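Local coordinates for gamma-glutamyltransferase 1 Threonine peptidase. MEROPS family T03 (PDB 7D9E), which probably transfers the gamma-glutamyl group of glutamine or related donors to amines such as ethylamine, or to water, as an N-terminal nucleophile (Ntn) hydrolase, at residues P252-I255 / N260-Y263; G77-L82 / L267-G272; L275-G280 / A329-P334. All blocks are in the same frame, centred on the assembly; numbering follows the deposited sequence.

Interaction 1 of 3, residues P252-I255 / N260-Y263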
ATOM      1  N   PRO A 252      10.345   6.250 -11.154  1.00 23.44           N
ATOM      2  CA  PRO A 252       9.714   4.970 -10.825  1.00 22.29           C
ATOM      3  C   PRO A 252      10.625   3.816 -11.181  1.00 20.31           C
ATOM      4  O   PRO A 252      11.497   3.935 -12.048  1.00 23.67           O
ATOM      5  CB  PRO A 252       8.422   4.965 -11.659  1.00 26.89           C
ATOM      6  CG  PRO A 252       8.677   5.920 -12.760  1.00 27.15           C
ATOM      7  CD  PRO A 252       9.603   6.989 -12.194  1.00 25.70           C
ATOM      8  N   MET A 253      10.440   2.707 -10.466  1.00 21.15           N
ATOM      9  CA  MET A 253      11.068   1.451 -10.856  1.00 21.29           C
ATOM     10  C   MET A 253      10.481   1.011 -12.191  1.00 23.55           C
ATOM     11  O   MET A 253       9.262   1.034 -12.368  1.00 21.62           O
ATOM     12  CB  MET A 253      10.798   0.377  -9.804  1.00 20.84           C
ATOM     13  CG  MET A 253      11.183  -1.019 -10.250  1.00 28.24           C
ATOM     14  SD  MET A 253      12.956  -1.267 -10.461  1.00 41.20           S
ATOM     15  CE  MET A 253      13.451  -0.685  -8.843  1.00 29.69           C
ATOM     16  N   ARG A 254      11.346   0.643 -13.140  1.00 20.91           N
ATOM     17  CA  ARG A 254      10.928   0.137 -14.442  1.00 23.04           C
ATOM     18  C   ARG A 254      11.399  -1.298 -14.614  1.00 22.91           C
ATOM     19  O   ARG A 254      12.590  -1.589 -14.470  1.00 24.29           O
ATOM     20  CB  ARG A 254      11.511   1.003 -15.560  1.00 24.41           C
ATOM     21  CG  ARG A 254      11.283   0.427 -16.946  1.00 27.15           C
ATOM     22  CD  ARG A 254      11.923   1.231 -18.064  1.00 30.13           C
ATOM     23  NE  ARG A 254      11.786   0.503 -19.311  1.00 30.67           N
ATOM     24  CZ  ARG A 254      11.655   1.056 -20.514  1.00 35.13           C
ATOM     25  NH1 ARG A 254      11.636   2.375 -20.656  1.00 42.92           N
ATOM     26  NH2 ARG A 254      11.533   0.276 -21.582  1.00 38.45           N
ATOM     27  N   ILE A 255      10.466  -2.170 -14.990  1.00 21.40           N
ATOM     28  CA  ILE A 255      10.699  -3.595 -15.186  1.00 19.81           C
ATOM     29  C   ILE A 255      10.133  -3.969 -16.556  1.00 22.77           C
ATOM     30  O   ILE A 255       8.946  -3.756 -16.825  1.00 24.09           O
ATOM     31  CB  ILE A 255      10.024  -4.410 -14.065  1.00 19.77           C
ATOM     32  CG1 ILE A 255      10.572  -3.994 -12.697  1.00 24.71           C
ATOM     33  CG2 ILE A 255      10.179  -5.936 -14.318  1.00 22.13           C
ATOM     34  CD1 ILE A 255       9.616  -4.286 -11.568  1.00 23.26           C
ATOM     35  N   ASN A 260       6.332  -5.850 -22.389  1.00 26.06           N
ATOM     36  CA  ASN A 260       5.603  -4.974 -21.482  1.00 24.93           C
ATOM     37  C   ASN A 260       6.574  -4.207 -20.599  1.00 25.78           C
ATOM     38  O   ASN A 260       7.684  -4.668 -20.327  1.00 24.56           O
ATOM     39  CB  ASN A 260       4.685  -5.786 -20.575  1.00 25.07           C
ATOM     40  CG  ASN A 260       3.835  -6.747 -21.324  1.00 27.31           C
ATOM     41  OD1 ASN A 260       2.925  -6.344 -22.051  1.00 29.56           O
ATOM     42  ND2 ASN A 260       4.155  -8.035 -21.207  1.00 31.64           N
ATOM     43  N   THR A 261       6.142  -3.031 -20.152  1.00 23.02           N
ATOM     44  CA  THR A 261       6.925  -2.215 -19.238  1.00 23.32           C
ATOM     45  C   THR A 261       6.080  -1.928 -18.006  1.00 23.19           C
ATOM     46  O   THR A 261       5.036  -1.275 -18.113  1.00 23.38           O
ATOM     47  CB  THR A 261       7.361  -0.902 -19.891  1.00 25.43           C
ATOM     48  OG1 THR A 261       8.129  -1.207 -21.061  1.00 28.55           O
ATOM     49  CG2 THR A 261       8.188  -0.085 -18.902  1.00 26.93           C
ATOM     50  N   LEU A 262       6.515  -2.443 -16.856  1.00 21.29           N
ATOM     51  CA  LEU A 262       5.873  -2.197 -15.574  1.00 18.53           C
ATOM     52  C   LEU A 262       6.580  -1.045 -14.869  1.00 19.72           C
ATOM     53  O   LEU A 262       7.798  -1.081 -14.688  1.00 22.51           O
ATOM     54  CB  LEU A 262       5.951  -3.443 -14.681  1.00 20.07           C
ATOM     55  CG  LEU A 262       5.631  -3.336 -13.186  1.00 21.90           C
ATOM     56  CD1 LEU A 262       4.218  -2.832 -12.914  1.00 20.90           C
ATOM     57  CD2 LEU A 262       5.901  -4.693 -12.513  1.00 21.72           C
ATOM     58  N   TYR A 263       5.808  -0.045 -14.448  1.00 19.42           N
ATOM     59  CA  TYR A 263       6.293   1.043 -13.622  1.00 19.43           C
ATOM     60  C   TYR A 263       5.692   0.869 -12.243  1.00 16.89           C
ATOM     61  O   TYR A 263       4.474   0.685 -12.101  1.00 18.93           O
ATOM     62  CB  TYR A 263       5.833   2.375 -14.191  1.00 18.86           C
ATOM     63  CG  TYR A 263       6.478   2.685 -15.502  1.00 20.55           C
ATOM     64  CD1 TYR A 263       7.826   3.029 -15.584  1.00 20.72           C
ATOM     65  CD2 TYR A 263       5.752   2.616 -16.682  1.00 21.89           C
ATOM     66  CE1 TYR A 263       8.417   3.321 -16.795  1.00 22.32           C
ATOM     67  CE2 TYR A 263       6.337   2.889 -17.903  1.00 23.74           C
ATOM     68  CZ  TYR A 263       7.668   3.239 -17.961  1.00 23.83           C
ATOM     69  OH  TYR A 263       8.249   3.524 -19.180  1.00 26.73           O
TER
HETATM   70  O   HOH W   1      10.328   5.216 -19.518  1.00 36.11           O

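Interaction 2 of 3, residues G77-L82 / L267-G272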
ATOM      1  N   GLY A  77       0.089   8.402   4.998  1.00 14.44           N
ATOM      2  CA  GLY A  77       0.948   8.687   3.860  1.00 13.79           C
ATOM      3  C   GLY A  77       0.761   7.630   2.795  1.00 13.38           C
ATOM      4  O   GLY A  77      -0.068   6.729   2.935  1.00 15.24           O
ATOM      5  N   GLY A  78       1.551   7.735   1.728  1.00 14.77           N
ATOM      6  CA  GLY A  78       1.384   6.798   0.631  1.00 15.94           C
ATOM      7  C   GLY A  78       2.246   7.153  -0.558  1.00 15.44           C
ATOM      8  O   GLY A  78       3.195   7.943  -0.460  1.00 15.94           O
ATOM      9  N   PHE A  79       1.931   6.467  -1.669  1.00 13.90           N
ATOM     10  CA  PHE A  79       2.708   6.536  -2.893  1.00 14.64           C
ATOM     11  C   PHE A  79       1.731   6.639  -4.057  1.00 14.88           C
ATOM     12  O   PHE A  79       0.695   5.967  -4.074  1.00 15.35           O
ATOM     13  CB  PHE A  79       3.506   5.265  -3.136  1.00 15.62           C
ATOM     14  CG  PHE A  79       4.547   4.945  -2.098  1.00 16.65           C
ATOM     15  CD1 PHE A  79       5.434   5.891  -1.660  1.00 18.93           C
ATOM     16  CD2 PHE A  79       4.653   3.659  -1.604  1.00 20.75           C
ATOM     17  CE1 PHE A  79       6.400   5.576  -0.707  1.00 17.84           C
ATOM     18  CE2 PHE A  79       5.625   3.332  -0.665  1.00 22.72           C
ATOM     19  CZ  PHE A  79       6.506   4.311  -0.218  1.00 19.56           C
ATOM     20  N   MET A  80       2.111   7.397  -5.085  1.00 14.86           N
ATOM     21  CA  MET A  80       1.312   7.507  -6.310  1.00 14.75           C
ATOM     22  C   MET A  80       2.209   7.240  -7.501  1.00 15.36           C
ATOM     23  O   MET A  80       3.253   7.881  -7.654  1.00 18.12           O
ATOM     24  CB  MET A  80       0.632   8.868  -6.373  1.00 19.52           C
ATOM     25  CG  MET A  80      -0.487   9.022  -7.405  1.00 21.44           C
ATOM     26  SD  MET A  80      -0.920  10.736  -7.714  1.00 22.02           S
ATOM     27  CE  MET A  80      -1.673  11.171  -6.173  1.00 25.45           C
ATOM     28  N   THR A  81       1.820   6.278  -8.329  1.00 15.95           N
ATOM     29  CA  THR A  81       2.465   6.053  -9.612  1.00 15.73           C
ATOM     30  C   THR A  81       1.558   6.618 -10.688  1.00 17.64           C
ATOM     31  O   THR A  81       0.345   6.404 -10.652  1.00 18.04           O
ATOM     32  CB  THR A  81       2.705   4.557  -9.823  1.00 18.24           C
ATOM     33  OG1 THR A  81       3.529   4.085  -8.737  1.00 19.57           O
ATOM     34  CG2 THR A  81       3.414   4.284 -11.141  1.00 18.61           C
ATOM     35  N   LEU A  82       2.139   7.362 -11.620  1.00 18.77           N
ATOM     36  CA  LEU A  82       1.365   8.065 -12.622  1.00 18.91           C
ATOM     37  C   LEU A  82       1.927   7.803 -14.009  1.00 19.62           C
ATOM     38  O   LEU A  82       3.128   7.589 -14.191  1.00 19.71           O
ATOM     39  CB  LEU A  82       1.404   9.595 -12.400  1.00 20.37           C
ATOM     40  CG  LEU A  82       0.961  10.159 -11.053  1.00 19.41           C
ATOM     41  CD1 LEU A  82       2.093  10.247 -10.069  1.00 21.23           C
ATOM     42  CD2 LEU A  82       0.331  11.540 -11.251  1.00 24.03           C
ATOM     43  N   LEU A 267      12.390   2.526  -4.010  1.00 19.09           N
ATOM     44  CA  LEU A 267      12.650   2.813  -2.612  1.00 19.72           C
ATOM     45  C   LEU A 267      12.115   4.201  -2.275  1.00 18.32           C
ATOM     46  O   LEU A 267      12.254   5.129  -3.079  1.00 19.00           O
ATOM     47  CB  LEU A 267      14.153   2.750  -2.346  1.00 20.85           C
ATOM     48  CG  LEU A 267      14.762   1.349  -2.334  1.00 22.78           C
ATOM     49  CD1 LEU A 267      16.265   1.460  -2.219  1.00 27.38           C
ATOM     50  CD2 LEU A 267      14.209   0.516  -1.189  1.00 25.18           C
ATOM     51  N   PRO A 268      11.510   4.388  -1.095  1.00 17.91           N
ATOM     52  CA  PRO A 268      11.469   3.506   0.071  1.00 18.63           C
ATOM     53  C   PRO A 268      10.442   2.380   0.055  1.00 18.44           C
ATOM     54  O   PRO A 268      10.256   1.742   1.096  1.00 19.45           O
ATOM     55  CB  PRO A 268      11.157   4.488   1.205  1.00 18.68           C
ATOM     56  CG  PRO A 268      10.264   5.469   0.560  1.00 18.42           C
ATOM     57  CD  PRO A 268      10.872   5.693  -0.809  1.00 20.54           C
ATOM     58  N   SER A 269       9.802   2.115  -1.078  1.00 17.04           N
ATOM     59  CA  SER A 269       9.098   0.854  -1.242  1.00 17.46           C
ATOM     60  C   SER A 269      10.081  -0.246  -1.591  1.00 20.03           C
ATOM     61  O   SER A 269      10.966  -0.065  -2.438  1.00 19.80           O
ATOM     62  CB  SER A 269       8.031   0.917  -2.325  1.00 20.11           C
ATOM     63  OG  SER A 269       7.342  -0.340  -2.310  1.00 19.77           O
ATOM     64  N   SER A 270       9.908  -1.396  -0.950  1.00 16.87           N
ATOM     65  CA  SER A 270      10.591  -2.624  -1.315  1.00 16.26           C
ATOM     66  C   SER A 270       9.915  -3.325  -2.489  1.00 18.37           C
ATOM     67  O   SER A 270      10.489  -4.278  -3.020  1.00 18.13           O
ATOM     68  CB  SER A 270      10.612  -3.570  -0.108  1.00 19.72           C
ATOM     69  OG  SER A 270       9.294  -3.976   0.275  1.00 18.24           O
ATOM     70  N   GLY A 271       8.753  -2.838  -2.931  1.00 16.95           N
ATOM     71  CA  GLY A 271       7.985  -3.569  -3.925  1.00 17.33           C
ATOM     72  C   GLY A 271       8.590  -3.531  -5.312  1.00 18.68           C
ATOM     73  O   GLY A 271       8.465  -4.500  -6.078  1.00 20.66           O
ATOM     74  N   GLY A 272       9.237  -2.431  -5.675  1.00 19.15           N
ATOM     75  CA  GLY A 272       9.847  -2.365  -7.000  1.00 21.55           C
ATOM     76  C   GLY A 272      10.958  -3.382  -7.166  1.00 21.19           C
ATOM     77  O   GLY A 272      11.004  -4.123  -8.167  1.00 21.73           O
TER

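Interaction 3 of 3, residues L275-G280 / A329-P334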
ATOM      1  N   LEU A 275       9.421  -6.895  -7.098  1.00 17.48           N
ATOM      2  CA  LEU A 275       8.804  -7.285  -8.366  1.00 16.99           C
ATOM      3  C   LEU A 275       9.842  -7.509  -9.459  1.00 16.89           C
ATOM      4  O   LEU A 275       9.693  -8.423 -10.273  1.00 19.34           O
ATOM      5  CB  LEU A 275       7.751  -6.261  -8.803  1.00 17.33           C
ATOM      6  CG  LEU A 275       6.457  -6.365  -7.991  1.00 16.95           C
ATOM      7  CD1 LEU A 275       5.629  -5.114  -8.106  1.00 18.09           C
ATOM      8  CD2 LEU A 275       5.656  -7.566  -8.455  1.00 20.54           C
ATOM      9  N   ALA A 276      10.900  -6.688  -9.501  1.00 16.67           N
ATOM     10  CA  ALA A 276      11.944  -6.917 -10.499  1.00 18.88           C
ATOM     11  C   ALA A 276      12.549  -8.304 -10.316  1.00 19.92           C
ATOM     12  O   ALA A 276      12.761  -9.040 -11.292  1.00 21.72           O
ATOM     13  CB  ALA A 276      13.015  -5.833 -10.377  1.00 20.00           C
ATOM     14  N   GLN A 277      12.736  -8.712  -9.050  1.00 18.89           N
ATOM     15  CA  GLN A 277      13.296 -10.027  -8.765  1.00 19.17           C
ATOM     16  C   GLN A 277      12.283 -11.138  -9.013  1.00 20.34           C
ATOM     17  O   GLN A 277      12.631 -12.186  -9.577  1.00 20.38           O
ATOM     18  CB  GLN A 277      13.806 -10.077  -7.328  1.00 19.22           C
ATOM     19  CG  GLN A 277      15.025  -9.181  -7.108  1.00 18.57           C
ATOM     20  CD  GLN A 277      15.580  -9.287  -5.707  1.00 19.09           C
ATOM     21  OE1 GLN A 277      14.966  -9.866  -4.822  1.00 23.07           O
ATOM     22  NE2 GLN A 277      16.755  -8.708  -5.489  1.00 21.30           N
ATOM     23  N   LEU A 278      11.035 -10.944  -8.570  1.00 18.68           N
ATOM     24  CA  LEU A 278      10.014 -11.980  -8.746  1.00 16.96           C
ATOM     25  C   LEU A 278       9.776 -12.255 -10.225  1.00 18.42           C
ATOM     26  O   LEU A 278       9.768 -13.416 -10.669  1.00 18.75           O
ATOM     27  CB  LEU A 278       8.711 -11.559  -8.076  1.00 16.83           C
ATOM     28  CG  LEU A 278       8.728 -11.564  -6.548  1.00 18.05           C
ATOM     29  CD1 LEU A 278       7.616 -10.641  -6.050  1.00 17.85           C
ATOM     30  CD2 LEU A 278       8.602 -12.939  -5.923  1.00 18.81           C
ATOM     31  N   ILE A 279       9.576 -11.191 -11.009  1.00 18.58           N
ATOM     32  CA  ILE A 279       9.326 -11.348 -12.439  1.00 18.63           C
ATOM     33  C   ILE A 279      10.563 -11.887 -13.142  1.00 20.94           C
ATOM     34  O   ILE A 279      10.486 -12.814 -13.960  1.00 22.37           O
ATOM     35  CB  ILE A 279       8.851 -10.015 -13.047  1.00 19.75           C
ATOM     36  CG1 ILE A 279       7.482  -9.646 -12.473  1.00 19.44           C
ATOM     37  CG2 ILE A 279       8.845 -10.073 -14.560  1.00 21.73           C
ATOM     38  CD1 ILE A 279       7.069  -8.220 -12.758  1.00 22.25           C
ATOM     39  N   GLY A 280      11.727 -11.338 -12.808  1.00 20.92           N
ATOM     40  CA  GLY A 280      12.937 -11.752 -13.485  1.00 21.03           C
ATOM     41  C   GLY A 280      13.278 -13.200 -13.214  1.00 23.44           C
ATOM     42  O   GLY A 280      13.705 -13.930 -14.113  1.00 23.17           O
ATOM     43  N   ALA A 329      21.194  -1.233  -7.991  1.00 30.21           N
ATOM     44  CA  ALA A 329      21.663  -1.761  -9.268  1.00 30.91           C
ATOM     45  C   ALA A 329      22.128  -3.202  -9.129  1.00 29.14           C
ATOM     46  O   ALA A 329      21.812  -4.052  -9.976  1.00 32.45           O
ATOM     47  CB  ALA A 329      22.792  -0.884  -9.799  1.00 29.93           C
ATOM     48  N   GLN A 330      22.882  -3.501  -8.070  1.00 30.02           N
ATOM     49  CA  GLN A 330      23.385  -4.862  -7.907  1.00 27.75           C
ATOM     50  C   GLN A 330      22.237  -5.839  -7.694  1.00 26.66           C
ATOM     51  O   GLN A 330      22.291  -6.973  -8.176  1.00 29.49           O
ATOM     52  CB  GLN A 330      24.365  -4.927  -6.734  1.00 32.08           C
ATOM     53  CG  GLN A 330      25.642  -4.129  -6.967  1.00 34.45           C
ATOM     54  CD  GLN A 330      25.626  -2.850  -6.166  1.00 60.24           C
ATOM     55  OE1 GLN A 330      24.764  -1.977  -6.383  1.00 40.35           O
ATOM     56  NE2 GLN A 330      26.580  -2.711  -5.249  1.00 48.09           N
ATOM     57  N   LEU A 331      21.180  -5.410  -7.001  1.00 23.54           N
ATOM     58  CA  LEU A 331      20.066  -6.286  -6.660  1.00 24.24           C
ATOM     59  C   LEU A 331      19.096  -6.493  -7.811  1.00 25.56           C
ATOM     60  O   LEU A 331      18.233  -7.371  -7.716  1.00 23.71           O
ATOM     61  CB  LEU A 331      19.303  -5.720  -5.450  1.00 24.58           C
ATOM     62  CG  LEU A 331      20.029  -5.748  -4.110  1.00 27.17           C
ATOM     63  CD1 LEU A 331      19.243  -4.992  -3.032  1.00 27.47           C
ATOM     64  CD2 LEU A 331      20.275  -7.176  -3.672  1.00 28.45           C
ATOM     65  N   THR A 332      19.205  -5.718  -8.887  1.00 25.94           N
ATOM     66  CA  THR A 332      18.311  -5.847 -10.031  1.00 27.69           C
ATOM     67  C   THR A 332      19.065  -6.126 -11.323  1.00 28.18           C
ATOM     68  O   THR A 332      18.448  -6.150 -12.396  1.00 32.67           O
ATOM     69  CB  THR A 332      17.446  -4.595 -10.189  1.00 28.92           C
ATOM     70  OG1 THR A 332      18.291  -3.446 -10.315  1.00 31.27           O
ATOM     71  CG2 THR A 332      16.522  -4.416  -8.998  1.00 29.11           C
ATOM     72  N   ASP A 333      20.376  -6.348 -11.248  1.00 29.51           N
ATOM     73  CA  ASP A 333      21.149  -6.662 -12.438  1.00 28.90           C
ATOM     74  C   ASP A 333      20.708  -8.006 -13.019  1.00 28.79           C
ATOM     75  O   ASP A 333      20.487  -8.961 -12.273  1.00 28.93           O
ATOM     76  CB  ASP A 333      22.617  -6.768 -12.070  1.00 28.46           C
ATOM     77  CG  ASP A 333      23.495  -6.920 -13.282  1.00 45.07           C
ATOM     78  OD1 ASP A 333      23.884  -5.899 -13.885  1.00 53.18           O
ATOM     79  OD2 ASP A 333      23.813  -8.075 -13.611  1.00 45.54           O
ATOM     80  N   PRO A 334      20.574  -8.113 -14.342  1.00 32.61           N
ATOM     81  CA  PRO A 334      20.157  -9.402 -14.929  1.00 34.74           C
ATOM     82  C   PRO A 334      21.037 -10.584 -14.540  1.00 31.87           C
ATOM     83  O   PRO A 334      20.527 -11.707 -14.410  1.00 34.04           O
ATOM     84  CB  PRO A 334      20.229  -9.156 -16.445  1.00 33.89           C
ATOM     85  CG  PRO A 334      20.451  -7.684 -16.635  1.00 48.23           C
ATOM     86  CD  PRO A 334      20.476  -6.999 -15.306  1.00 40.46           C
TER

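Interaction 1 of 3, residues P252-I255 / N260-Y263
P252 meets Y263 through its ring: CG lies 4.1 Å from CD1 of the tyrosine, the two side chains crossing at a slant, and P88 of strand 87-93 touches both. At M253 the contact passes to the backbone, where its carbonyl O receives a CA-H...O approach from Y263 CA at 3.2 Å. R254 and Y263 form a non-hydrogen-bonded antiparallel pair, their side chains side by side on the same face of the sheet. With CG anti to the backbone N (chi1 172°) and the chain extended as far as NE, the arginine runs beside the tyrosine, its guanidinium plane turned 75° from the plane of the phenol ring. R254 NH1 and Y263 OH share one water, held at 2.7 Å by OH and only weakly by NH1. The methyl CG2 of T261 covers one face of the guanidinium, 3.7 Å from R254 NE. The main polar partner of both R254 and T261 is D256, in a salt bridge to R254 NE and a hydrogen bond to T261 OG1.

These strands are the two arms of a beta hairpin in the antiparallel sheet of the Ntn-hydrolase fold, and 260-264 pairs on its far side with a strand of the partner chain, so the sheet continues across the interface. I255 and L262 make the hydrogen-bonded pair, I255 N giving to L262 O (2.9 Å) and L262 N to I255 O (2.8 Å). On the face opposite R254, I255 CD1 lies alongside L262 CD2 at 3.9 Å, against helix 271-284.

Interaction 2 of 3, residues G77-L82 / L267-G272
The phenyl ring of F79 reaches across from strand 77-84 to the turn ahead of helix 271-284 and meets P268 and S269 with its far end. CE2 lies 3.8 Å from S269 CB, while CZ and CE1 approach P268 CG, CZ at 4.0 Å. Both neighbours come at a slant to the ring. Its first torsion, with CG anti to the carbonyl carbon (chi1 -63°), carries the ring off the strand toward the turn. The peptide bond before P268 is cis, which bends the chain here.

This small apolar cluster is the close-packed part; elsewhere the segments stand well apart, the nearest CA atoms, those of F79 and S269, being 8.7 Å from each other. The looser side is nevertheless buried, with residues of the other chain packed there. S269 OG, anti to its own N (chi1 -175°), accepts from G271 N at 2.9 Å and an angle of 163°, a capping bond at the turn into the helix, and also bonds M74 O of the other chain. The side chain of F79 is about 6 Å from the bound DON, which places the contact beside the ligand site. An alanine in place of F79 would remove the ring and would probably open a gap beside P268 CG and S269 CB, leaving the turn without its contact to strand 77-84.

Around the cluster, the ring of F90 on strand 87-93 meets that of F79, D92 of the same strand touches the F79 side chain, R250 of strand 248-257 lies against P268, and on its other edge strand 77-84 pairs with a strand of the other chain.

Interaction 3 of 3, residues L275-G280 / A329-P334
Q277 on helix 271-284 spans to L331 on the short, weakly bonded helix 328-332, in a helix-to-helix contact that joins this second helix to one packed on the sheet of the Ntn-hydrolase fold. The glutamine side chain can be followed outward. From CB, CG stands anti to the carbonyl carbon (chi1 -68°), and the chain then runs extended, which carries the amide away from its own helix. CG itself passes 3.7 Å from L331 O, and CD is almost as near to that oxygen. At the tip, NE2 donates to L331 O at 3.0 Å, with an almost straight N-H...O angle of 178°. The acceptor lies in the amide plane of Q277, whereas the donor sits 19° off the plane of the L331 carbonyl. NE2 is also 3.9 Å from L331 CB, the two side chains crossing at a slant.

The same nitrogen bonds OD2 of D313 on helix 297-317, so NE2 has two acceptors. Together they hold the amide of this buried side chain against rotation and tie three helices to one group. Y336 of helix 334-343 touches both Q277 and L331, and L331 packs further on Y317.

One residue back on the same helix, A276 points toward T332, where the backbones come nearest, 6.5 Å between their CA atoms. The hydroxyl of T332 bonds V328 O in its own short helix, and its methyl branch faces the alanine. Beyond it D333 occupies the N-cap of the next helix, its OD2 accepting from K335 N. The apolar end of the contact is a meeting of two methyl groups, A276 CB and T332 CG2, 4.0 Å apart.

From the N terminus, the first segment involved is on strand 77-84, and interaction 2 closes the longest loop when 267-272 returns to it after 184 intervening residues. Nested inside that loop, interaction 1 closes the short hairpin of 252-255 and 260-263. Interaction 3 follows in series, closing a mostly helical excursion of 48 residues between 275-280 and 329-334. Helix 271-284 is shared by interactions 2 and 3, whose centres are about 17 Å apart. It also touches interaction 1: I255 CD1 packs on A276 N at 3.4 Å, and L262 CD2 on I279 CD1. The sheet, this helix and the C-terminal helices are thereby joined in succession.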